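Local structure of D-alanyl-lipoteichoic acid synthetase (Streptococcus pneumoniae, 3BMA) at residues C[7-19]-C[31-43]. The protein probably takes part in D-alanylation of lipoteichoic acid during cell wall biogenesis, as a membrane-associated member of the DltD family. The protein carries 1 engineered substitution. Sequence-based numbering, arbitrary orientation. Where two conformers were deposited one is given.
Sequences MHHNLGAEKRSAV and QKVRALSDPNVRF
H9 lays its imidazole over the backbone of D38: D38 CA stands 3.8 Å from the ring centroid, a CH-pi contact over the face. The D38 carboxylate continues this stack, its plane nearly parallel to that of the ring. At the ring's edge ND1 donates to R34 O over 2.9 Å, but the N-H...O angle of 126° makes this bond weak. E14 enters beside them with an extended chain beyond CG, its CG packed on A35. There E14 OE1 and D38 OD1 approach to 2.8 Å with carboxylate planes 78° apart; two carboxylate oxygens this close would repel if both were charged, so the pair may hold a proton. At the far end of helix 11-18, Q31 NE2 donates almost straight (171°) to S17 OG, which lies in the Q31 amide plane and itself donates to A13 O. A18 CB meets F43 CE1 at 3.7 Å, and L11 packs on V41. Further out, an Asx turn ties D38 OD2 to N40 N, and N10 caps helix 11-18 through A13 N. Y74 touches S17, Q31 and A35 from strand 72-76, an edge strand whose L75 also bonds the backbone of A18. The helix pair lies against this strand, and segment 31-43 leads at F43 into its neighbour 43-47, within the five-stranded parallel sheet of an alpha/beta fold, consistent with the SGNH-hydrolase clan.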
ATOM      1  N   MET C   7     -16.878  21.941   7.583  1.00110.08           N
ATOM      2  CA  MET C   7     -17.494  22.676   6.438  1.00110.80           C
ATOM      3  C   MET C   7     -18.667  23.565   6.855  1.00108.18           C
ATOM      4  O   MET C   7     -19.813  23.112   6.927  1.00107.93           O
ATOM      5  CB  MET C   7     -17.926  21.701   5.334  1.00112.76           C
ATOM      6  CG  MET C   7     -17.073  21.757   4.071  1.00116.05           C
ATOM      7  SD  MET C   7     -17.543  23.113   2.973  1.00117.51           S
ATOM      8  CE  MET C   7     -16.429  22.845   1.598  1.00112.70           C
ATOM      9  N   HIS C   8     -18.361  24.829   7.144  1.00104.00           N
ATOM     10  CA  HIS C   8     -19.388  25.854   7.296  1.00 98.76           C
ATOM     11  C   HIS C   8     -19.094  27.020   6.355  1.00 91.48           C
ATOM     12  O   HIS C   8     -17.938  27.280   6.011  1.00 90.14           O
ATOM     13  CB  HIS C   8     -19.528  26.324   8.747  1.00102.67           C
ATOM     14  CG  HIS C   8     -20.922  26.738   9.109  1.00108.80           C
ATOM     15  ND1 HIS C   8     -21.387  28.025   8.938  1.00109.98           N
ATOM     16  CD2 HIS C   8     -21.959  26.031   9.619  1.00111.33           C
ATOM     17  CE1 HIS C   8     -22.646  28.093   9.334  1.00110.54           C
ATOM     18  NE2 HIS C   8     -23.016  26.897   9.752  1.00112.13           N
ATOM     19  N   HIS C   9     -20.151  27.717   5.955  1.00 83.44           N
ATOM     20  CA  HIS C   9     -20.099  28.629   4.818  1.00 71.61           C
ATOM     21  C   HIS C   9     -20.076  30.102   5.212  1.00 69.93           C
ATOM     22  O   HIS C   9     -20.822  30.535   6.091  1.00 73.24           O
ATOM     23  CB  HIS C   9     -21.286  28.353   3.891  1.00 66.55           C
ATOM     24  CG  HIS C   9     -21.358  26.937   3.410  1.00 56.31           C
ATOM     25  ND1 HIS C   9     -20.748  26.513   2.250  1.00 52.31           N
ATOM     26  CD2 HIS C   9     -21.956  25.844   3.941  1.00 55.91           C
ATOM     27  CE1 HIS C   9     -20.971  25.221   2.084  1.00 43.78           C
ATOM     28  NE2 HIS C   9     -21.702  24.791   3.096  1.00 45.86           N
ATOM     29  N   ASN C  10     -19.206  30.860   4.551  1.00 66.57           N
ATOM     30  CA  ASN C  10     -19.188  32.311   4.671  1.00 64.29           C
ATOM     31  C   ASN C  10     -19.714  32.930   3.380  1.00 63.20           C
ATOM     32  O   ASN C  10     -19.124  32.744   2.316  1.00 65.31           O
ATOM     33  CB  ASN C  10     -17.773  32.809   4.979  1.00 64.72           C
ATOM     34  CG  ASN C  10     -17.697  34.320   5.124  1.00 68.26           C
ATOM     35  OD1 ASN C  10     -16.929  34.981   4.424  1.00 62.69           O
ATOM     36  ND2 ASN C  10     -18.492  34.873   6.034  1.00 74.76           N
ATOM     37  N   LEU C  11     -20.828  33.654   3.484  1.00 62.12           N
ATOM     38  CA  LEU C  11     -21.500  34.258   2.327  1.00 58.93           C
ATOM     39  C   LEU C  11     -20.645  35.317   1.621  1.00 56.07           C
ATOM     40  O   LEU C  11     -20.670  35.422   0.390  1.00 50.38           O
ATOM     41  CB  LEU C  11     -22.862  34.837   2.748  1.00 59.96           C
ATOM     42  CG  LEU C  11     -23.744  35.651   1.788  1.00 59.61           C
ATOM     43  CD1 LEU C  11     -24.062  34.891   0.515  1.00 54.72           C
ATOM     44  CD2 LEU C  11     -25.030  36.085   2.478  1.00 61.57           C
ATOM     45  N   GLY C  12     -19.887  36.080   2.410  1.00 52.81           N
ATOM     46  CA  GLY C  12     -19.002  37.124   1.898  1.00 50.56           C
ATOM     47  C   GLY C  12     -17.900  36.610   0.990  1.00 50.85           C
ATOM     48  O   GLY C  12     -17.667  37.174  -0.082  1.00 51.99           O
ATOM     49  N   ALA C  13     -17.238  35.533   1.415  1.00 46.85           N
ATOM     50  CA  ALA C  13     -16.128  34.927   0.667  1.00 44.96           C
ATOM     51  C   ALA C  13     -16.583  34.280  -0.635  1.00 45.52           C
ATOM     52  O   ALA C  13     -15.848  34.272  -1.624  1.00 48.72           O
ATOM     53  CB  ALA C  13     -15.391  33.917   1.530  1.00 41.15           C
ATOM     54  N   GLU C  14     -17.801  33.747  -0.621  1.00 43.67           N
ATOM     55  CA  GLU C  14     -18.380  33.074  -1.780  1.00 46.47           C
ATOM     56  C   GLU C  14     -18.806  34.030  -2.882  1.00 45.46           C
ATOM     57  O   GLU C  14     -18.687  33.702  -4.060  1.00 45.93           O
ATOM     58  CB  GLU C  14     -19.557  32.212  -1.349  1.00 45.44           C
ATOM     59  CG  GLU C  14     -19.134  31.036  -0.510  1.00 50.79           C
ATOM     60  CD  GLU C  14     -20.274  30.440   0.266  1.00 53.10           C
ATOM     61  OE1 GLU C  14     -21.437  30.578  -0.168  1.00 56.56           O
ATOM     62  OE2 GLU C  14     -20.001  29.827   1.312  1.00 57.87           O
ATOM     63  N   LYS C  15     -19.299  35.203  -2.492  1.00 45.92           N
ATOM     64  CA  LYS C  15     -19.688  36.239  -3.442  1.00 46.13           C
ATOM     65  C   LYS C  15     -18.480  36.789  -4.190  1.00 46.82           C
ATOM     66  O   LYS C  15     -18.565  37.068  -5.388  1.00 53.43           O
ATOM     67  CB  LYS C  15     -20.446  37.369  -2.739  1.00 47.70           C
ATOM     68  CG  LYS C  15     -21.869  37.001  -2.354  1.00 51.79           C
ATOM     69  CD  LYS C  15     -22.646  38.204  -1.850  1.00 57.55           C
ATOM     70  CE  LYS C  15     -24.140  37.909  -1.816  1.00 59.71           C
ATOM     71  NZ  LYS C  15     -24.917  39.019  -1.204  1.00 61.67           N
ATOM     72  N   ARG C  16     -17.360  36.923  -3.481  1.00 44.10           N
ATOM     73  CA  ARG C  16     -16.112  37.409  -4.074  1.00 42.98           C
ATOM     74  C   ARG C  16     -15.487  36.389  -5.028  1.00 41.78           C
ATOM     75  O   ARG C  16     -14.928  36.764  -6.060  1.00 37.24           O
ATOM     76  CB  ARG C  16     -15.119  37.814  -2.984  1.00 44.23           C
ATOM     77  CG  ARG C  16     -15.614  38.967  -2.136  1.00 50.33           C
ATOM     78  CD  ARG C  16     -14.625  39.375  -1.070  1.00 55.66           C
ATOM     79  NE  ARG C  16     -15.337  39.786   0.138  1.00 65.92           N
ATOM     80  CZ  ARG C  16     -15.367  39.086   1.269  1.00 65.13           C
ATOM     81  NH1 ARG C  16     -14.695  37.948   1.373  1.00 58.81           N
ATOM     82  NH2 ARG C  16     -16.051  39.540   2.310  1.00 70.45           N
ATOM     83  N   SER C  17     -15.604  35.109  -4.681  1.00 38.47           N
ATOM     84  CA  SER C  17     -15.116  34.010  -5.517  1.00 43.66           C
ATOM     85  C   SER C  17     -15.942  33.860  -6.790  1.00 42.61           C
ATOM     86  O   SER C  17     -15.405  33.545  -7.853  1.00 47.90           O
ATOM     87  CB  SER C  17     -15.150  32.693  -4.741  1.00 37.95           C
ATOM     88  OG  SER C  17     -14.396  32.790  -3.549  1.00 43.51           O
ATOM     89  N   ALA C  18     -17.247  34.099  -6.663  1.00 44.13           N
ATOM     90  CA  ALA C  18     -18.205  33.949  -7.756  1.00 39.10           C
ATOM     91  C   ALA C  18     -17.941  34.879  -8.930  1.00 38.65           C
ATOM     92  O   ALA C  18     -18.206  34.523 -10.076  1.00 32.83           O
ATOM     93  CB  ALA C  18     -19.611  34.150  -7.242  1.00 40.60           C
ATOM     94  N   VAL C  19     -17.412  36.064  -8.634  1.00 45.34           N
ATOM     95  CA  VAL C  19     -17.189  37.096  -9.647  1.00 45.74           C
ATOM     96  C   VAL C  19     -15.709  37.448  -9.850  1.00 46.01           C
ATOM     97  O   VAL C  19     -15.392  38.379 -10.594  1.00 46.53           O
ATOM     98  CB  VAL C  19     -17.997  38.383  -9.330  1.00 47.77           C
ATOM     99  CG1 VAL C  19     -19.482  38.077  -9.254  1.00 49.37           C
ATOM    100  CG2 VAL C  19     -17.521  39.014  -8.034  1.00 44.24           C
ATOM    101  N   GLN C  31     -12.829  27.051  -3.489  1.00 47.07           N
ATOM    102  CA  GLN C  31     -13.718  28.204  -3.679  1.00 43.39           C
ATOM    103  C   GLN C  31     -15.025  27.861  -4.392  1.00 40.99           C
ATOM    104  O   GLN C  31     -16.093  28.314  -3.973  1.00 43.44           O
ATOM    105  CB  GLN C  31     -12.991  29.337  -4.411  1.00 42.24           C
ATOM    106  CG  GLN C  31     -11.851  29.966  -3.622  1.00 47.44           C
ATOM    107  CD  GLN C  31     -11.109  31.035  -4.410  1.00 49.91           C
ATOM    108  OE1 GLN C  31      -9.965  30.838  -4.819  1.00 58.81           O
ATOM    109  NE2 GLN C  31     -11.761  32.171  -4.629  1.00 50.57           N
ATOM    110  N   LYS C  32     -14.948  27.052  -5.448  1.00 37.39           N
ATOM    111  CA  LYS C  32     -16.145  26.663  -6.193  1.00 32.05           C
ATOM    112  C   LYS C  32     -17.033  25.652  -5.461  1.00 35.15           C
ATOM    113  O   LYS C  32     -18.248  25.709  -5.583  1.00 40.07           O
ATOM    114  CB  LYS C  32     -15.820  26.219  -7.629  1.00 32.85           C
ATOM    115  CG  LYS C  32     -15.032  24.927  -7.785  1.00 35.86           C
ATOM    116  CD  LYS C  32     -14.504  24.805  -9.207  1.00 31.54           C
ATOM    117  CE  LYS C  32     -13.814  23.481  -9.432  1.00 30.53           C
ATOM    118  NZ  LYS C  32     -13.105  23.477 -10.743  1.00 28.55           N
ATOM    119  N   VAL C  33     -16.438  24.753  -4.682  1.00 34.40           N
ATOM    120  CA  VAL C  33     -17.221  23.772  -3.923  1.00 30.08           C
ATOM    121  C   VAL C  33     -17.894  24.414  -2.695  1.00 33.40           C
ATOM    122  O   VAL C  33     -19.006  24.029  -2.330  1.00 27.45           O
ATOM    123  CB  VAL C  33     -16.382  22.500  -3.569  1.00 29.61           C
ATOM    124  CG1 VAL C  33     -17.113  21.586  -2.583  1.00 12.49           C
ATOM    125  CG2 VAL C  33     -16.051  21.717  -4.843  1.00 23.90           C
ATOM    126  N   ARG C  34     -17.231  25.411  -2.102  1.00 37.82           N
ATOM    127  CA  ARG C  34     -17.749  26.140  -0.940  0.50 43.02           C
ATOM    128  C   ARG C  34     -19.048  26.877  -1.275  1.00 42.43           C
ATOM    129  O   ARG C  34     -20.020  26.824  -0.518  1.00 40.20           O
ATOM    130  CB  ARG C  34     -16.692  27.133  -0.452  0.50 45.34           C
ATOM    131  CG  ARG C  34     -16.929  27.755   0.910  0.50 55.08           C
ATOM    132  CD  ARG C  34     -15.749  28.654   1.255  0.50 63.78           C
ATOM    133  NE  ARG C  34     -15.994  29.497   2.426  0.50 63.73           N
ATOM    134  CZ  ARG C  34     -15.548  29.233   3.651  0.50 65.29           C
ATOM    135  NH1 ARG C  34     -15.821  30.067   4.646  0.50 63.70           N
ATOM    136  NH2 ARG C  34     -14.827  28.140   3.891  0.50 65.73           N
ATOM    137  N   ALA C  35     -19.045  27.568  -2.415  1.00 40.34           N
ATOM    138  CA  ALA C  35     -20.201  28.344  -2.871  1.00 38.47           C
ATOM    139  C   ALA C  35     -21.337  27.466  -3.393  1.00 37.35           C
ATOM    140  O   ALA C  35     -22.499  27.679  -3.041  1.00 40.28           O
ATOM    141  CB  ALA C  35     -19.779  29.351  -3.922  1.00 32.13           C
ATOM    142  N   LEU C  36     -20.996  26.473  -4.213  1.00 35.57           N
ATOM    143  CA  LEU C  36     -21.995  25.593  -4.830  1.00 32.27           C
ATOM    144  C   LEU C  36     -22.639  24.569  -3.878  1.00 36.36           C
ATOM    145  O   LEU C  36     -23.560  23.851  -4.275  1.00 43.34           O
ATOM    146  CB  LEU C  36     -21.413  24.899  -6.069  1.00 33.08           C
ATOM    147  CG  LEU C  36     -20.983  25.811  -7.229  1.00 34.50           C
ATOM    148  CD1 LEU C  36     -20.200  25.041  -8.280  1.00 35.15           C
ATOM    149  CD2 LEU C  36     -22.158  26.518  -7.864  1.00 33.59           C
ATOM    150  N   SER C  37     -22.166  24.509  -2.633  1.00 38.31           N
ATOM    151  CA  SER C  37     -22.729  23.606  -1.622  1.00 39.48           C
ATOM    152  C   SER C  37     -23.417  24.329  -0.453  1.00 41.62           C
ATOM    153  O   SER C  37     -23.886  23.678   0.486  1.00 41.61           O
ATOM    154  CB  SER C  37     -21.654  22.653  -1.088  1.00 42.09           C
ATOM    155  OG  SER C  37     -20.582  23.380  -0.511  1.00 35.04           O
ATOM    156  N   ASP C  38     -23.469  25.660  -0.516  1.00 42.66           N
ATOM    157  CA  ASP C  38     -24.157  26.478   0.488  1.00 51.10           C
ATOM    158  C   ASP C  38     -25.671  26.247   0.419  1.00 52.34           C
ATOM    159  O   ASP C  38     -26.284  26.474  -0.629  1.00 52.71           O
ATOM    160  CB  ASP C  38     -23.836  27.967   0.274  1.00 51.01           C
ATOM    161  CG  ASP C  38     -24.115  28.832   1.514  1.00 57.39           C
ATOM    162  OD1 ASP C  38     -23.500  29.910   1.621  1.00 53.64           O
ATOM    163  OD2 ASP C  38     -24.932  28.458   2.385  1.00 60.44           O
ATOM    164  N   PRO C  39     -26.275  25.774   1.530  1.00 56.44           N
ATOM    165  CA  PRO C  39     -27.729  25.596   1.577  1.00 57.00           C
ATOM    166  C   PRO C  39     -28.509  26.908   1.713  1.00 58.31           C
ATOM    167  O   PRO C  39     -29.684  26.959   1.350  1.00 60.67           O
ATOM    168  CB  PRO C  39     -27.942  24.725   2.828  1.00 58.78           C
ATOM    169  CG  PRO C  39     -26.572  24.274   3.259  1.00 55.35           C
ATOM    170  CD  PRO C  39     -25.643  25.338   2.787  1.00 56.37           C
ATOM    171  N   ASN C  40     -27.855  27.953   2.221  1.00 57.41           N
ATOM    172  CA  ASN C  40     -28.506  29.239   2.497  1.00 57.41           C
ATOM    173  C   ASN C  40     -28.684  30.128   1.270  1.00 56.50           C
ATOM    174  O   ASN C  40     -29.654  30.881   1.182  1.00 61.07           O
ATOM    175  CB  ASN C  40     -27.751  30.002   3.591  1.00 58.47           C
ATOM    176  CG  ASN C  40     -27.498  29.154   4.830  1.00 64.76           C
ATOM    177  OD1 ASN C  40     -28.414  28.542   5.382  1.00 56.48           O
ATOM    178  ND2 ASN C  40     -26.245  29.120   5.273  1.00 70.39           N
ATOM    179  N   VAL C  41     -27.737  30.053   0.338  1.00 56.17           N
ATOM    180  CA  VAL C  41     -27.815  30.800  -0.922  1.00 54.30           C
ATOM    181  C   VAL C  41     -27.504  29.912  -2.124  1.00 50.22           C
ATOM    182  O   VAL C  41     -26.631  29.043  -2.064  1.00 52.01           O
ATOM    183  CB  VAL C  41     -26.880  32.033  -0.943  1.00 56.69           C
ATOM    184  CG1 VAL C  41     -27.510  33.204  -0.194  1.00 63.26           C
ATOM    185  CG2 VAL C  41     -25.521  31.687  -0.369  1.00 60.53           C
ATOM    186  N   ARG C  42     -28.226  30.143  -3.215  1.00 45.94           N
ATOM    187  CA  ARG C  42     -28.070  29.345  -4.422  1.00 40.02           C
ATOM    188  C   ARG C  42     -27.052  29.963  -5.372  1.00 41.10           C
ATOM    189  O   ARG C  42     -27.239  31.074  -5.866  1.00 41.58           O
ATOM    190  CB  ARG C  42     -29.417  29.165  -5.120  1.00 36.57           C
ATOM    191  CG  ARG C  42     -29.364  28.321  -6.371  1.00 36.76           C
ATOM    192  CD  ARG C  42     -30.686  28.375  -7.089  1.00 40.67           C
ATOM    193  NE  ARG C  42     -30.656  27.634  -8.346  1.00 46.03           N
ATOM    194  CZ  ARG C  42     -31.555  27.774  -9.315  1.00 45.33           C
ATOM    195  NH1 ARG C  42     -32.558  28.633  -9.176  1.00 52.44           N
ATOM    196  NH2 ARG C  42     -31.449  27.057 -10.425  1.00 46.17           N
ATOM    197  N   PHE C  43     -25.963  29.238  -5.599  1.00 36.12           N
ATOM    198  CA  PHE C  43     -24.983  29.615  -6.601  1.00 31.45           C
ATOM    199  C   PHE C  43     -25.134  28.696  -7.808  1.00 34.03           C
ATOM    200  O   PHE C  43     -25.317  27.485  -7.659  1.00 37.27           O
ATOM    201  CB  PHE C  43     -23.560  29.576  -6.034  1.00 27.05           C
ATOM    202  CG  PHE C  43     -23.200  30.789  -5.211  1.00 23.50           C
ATOM    203  CD1 PHE C  43     -22.639  31.913  -5.809  1.00 15.50           C
ATOM    204  CD2 PHE C  43     -23.416  30.805  -3.832  1.00 24.50           C
ATOM    205  CE1 PHE C  43     -22.309  33.044  -5.045  1.00 30.65           C
ATOM    206  CE2 PHE C  43     -23.084  31.928  -3.063  1.00 21.88           C
ATOM    207  CZ  PHE C  43     -22.535  33.046  -3.669  1.00 15.66           C
TER